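Local coordinates for protein pyridoxamine 5-phosphate-dependent dehydrase (Escherichia coli, PDB 3B8X) that removes the C3'-hydroxyl group from GDP-4-keto-6-deoxy-D-mannose by combined transamination and deoxygenation, a step in the biosynthesis of the O-antigen sugar L-colitose, at residues G80-V85 with T126-A131. The protein carries 1 engineered substitution. Residues are numbered along the deposited sequence; the frame is centred on the assembly and turned at random.
Sequences GDEIIV and TDSTKA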
# COMPACT_ATOMS: atom_id res chain seq x y z
N GLY B 80 4.67 -6.02 -21.76
CA GLY B 80 4.60 -7.18 -22.65
C GLY B 80 5.69 -8.21 -22.40
O GLY B 80 5.68 -9.28 -23.02
N ASP B 81 6.64 -7.93 -21.52
CA ASP B 81 7.71 -8.90 -21.27
C ASP B 81 7.15 -10.18 -20.65
O ASP B 81 6.20 -10.15 -19.85
CB ASP B 81 8.78 -8.32 -20.36
CG ASP B 81 9.92 -7.65 -21.12
OD1 ASP B 81 9.90 -7.62 -22.38
OD2 ASP B 81 10.87 -7.18 -20.43
N GLU B 82 7.74 -11.31 -20.99
CA GLU B 82 7.25 -12.58 -20.45
C GLU B 82 7.80 -13.00 -19.08
O GLU B 82 9.02 -13.07 -18.88
CB GLU B 82 7.41 -13.73 -21.44
CG GLU B 82 6.86 -15.08 -20.89
CD GLU B 82 7.13 -16.27 -21.81
OE1 GLU B 82 6.49 -16.32 -22.89
OE2 GLU B 82 8.00 -17.11 -21.46
N ILE B 83 6.87 -13.30 -18.17
CA ILE B 83 7.17 -13.80 -16.83
C ILE B 83 6.30 -15.06 -16.58
O ILE B 83 5.08 -15.07 -16.84
CB ILE B 83 7.01 -12.71 -15.70
CG1 ILE B 83 7.37 -13.29 -14.33
CG2 ILE B 83 5.60 -12.17 -15.62
CD1 ILE B 83 8.14 -12.36 -13.42
N ILE B 84 6.97 -16.12 -16.11
CA ILE B 84 6.32 -17.41 -15.83
C ILE B 84 6.09 -17.47 -14.30
O ILE B 84 6.93 -17.03 -13.52
CB ILE B 84 7.32 -18.58 -16.15
CG1 ILE B 84 7.48 -18.77 -17.65
CG2 ILE B 84 6.92 -19.88 -15.45
CD1 ILE B 84 8.68 -19.63 -17.99
N VAL B 85 4.94 -17.97 -13.89
CA VAL B 85 4.61 -18.12 -12.47
C VAL B 85 3.87 -19.46 -12.37
O VAL B 85 3.23 -19.89 -13.35
CB VAL B 85 3.53 -17.09 -12.05
CG1 VAL B 85 4.12 -15.71 -11.96
CG2 VAL B 85 2.37 -17.11 -13.01
N THR B 126 11.17 -20.25 -22.80
CA THR B 126 11.54 -20.01 -24.20
C THR B 126 12.48 -18.80 -24.32
O THR B 126 12.90 -18.23 -23.32
CB THR B 126 10.28 -19.86 -25.10
OG1 THR B 126 10.00 -18.48 -25.32
CG2 THR B 126 9.06 -20.51 -24.43
N ASP B 127 12.84 -18.38 -25.53
CA ASP B 127 13.73 -17.22 -25.63
C ASP B 127 13.04 -15.92 -25.22
O ASP B 127 13.71 -14.91 -25.00
CB ASP B 127 14.26 -17.07 -27.05
CG ASP B 127 15.13 -18.22 -27.48
OD1 ASP B 127 15.82 -18.80 -26.59
OD2 ASP B 127 15.12 -18.56 -28.69
N SER B 128 11.71 -15.97 -25.18
CA SER B 128 10.88 -14.82 -24.87
C SER B 128 10.69 -14.69 -23.37
O SER B 128 10.26 -13.65 -22.88
CB SER B 128 9.53 -14.94 -25.60
OG SER B 128 8.70 -15.95 -25.05
N THR B 129 11.10 -15.73 -22.64
CA THR B 129 11.00 -15.74 -21.19
C THR B 129 12.02 -14.78 -20.60
O THR B 129 13.23 -14.97 -20.78
CB THR B 129 11.24 -17.15 -20.61
OG1 THR B 129 10.29 -18.06 -21.18
CG2 THR B 129 11.10 -17.12 -19.11
N LYS B 130 11.51 -13.76 -19.90
CA LYS B 130 12.32 -12.71 -19.30
C LYS B 130 12.54 -12.91 -17.79
O LYS B 130 13.56 -12.48 -17.22
CB LYS B 130 11.62 -11.35 -19.48
CG LYS B 130 11.62 -10.84 -20.89
CD LYS B 130 13.04 -10.75 -21.43
CE LYS B 130 13.08 -10.54 -22.94
NZ LYS B 130 14.23 -9.67 -23.36
N ALA B 131 11.58 -13.57 -17.14
CA ALA B 131 11.67 -13.77 -15.70
C ALA B 131 10.90 -15.01 -15.24
O ALA B 131 9.99 -15.49 -15.90
CB ALA B 131 11.07 -12.53 -15.01
O HOH W 1 9.49 -11.43 -23.69
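Strands 82-85 and 129-131 pair in parallel at Ile83 and Ala131, the N-to-C directions of the two short segments lying 68° apart. The carbonyl oxygen of Glu82 takes two backbone donors at once: Ala131 N at 3.1 Å lies in the carbonyl plane, whereas Lys130 N at 2.8 Å is tilted from it. This bifurcated pattern, with consecutive N-H groups converging on one oxygen, resembles a classic beta bulge, with Lys130 and its near-helical backbone angles in the bulged position. Ile84 N then returns a nearly straight bond to Ala131 O. These are two neighbouring parallel strands of the large mixed sheet of the aspartate aminotransferase fold; the chain between them supplies helix 91-99, strand 103-107 and helix 118-124, and strand 103-107 flanks 82-86 on its other edge.

The side chain of Glu82 reaches back to the type I turn from Thr126 to Thr129. With its CG anti to the backbone N (chi1 -178°) and the chain extended, its carboxylate comes up to Thr129, whose OG1 donates to Glu82 OE2 at an unusually short 2.5 Å. The same hydroxyl accepts from Thr126 N at 2.9 Å, so one side chain ties the turn to the strand, while Lys105 forms a salt bridge to the same OE2. A water links Glu82 N to Ser128 O. One residue after Glu82, Ile83 CD1 presses on Ala131 CB at a tight 3.3 Å, and Ile84 CD1 lies 3.7 Å from Thr129 CG2. Asp81, salt-bridged to Lys78, rests its carboxylate carbon against Lys130 CG.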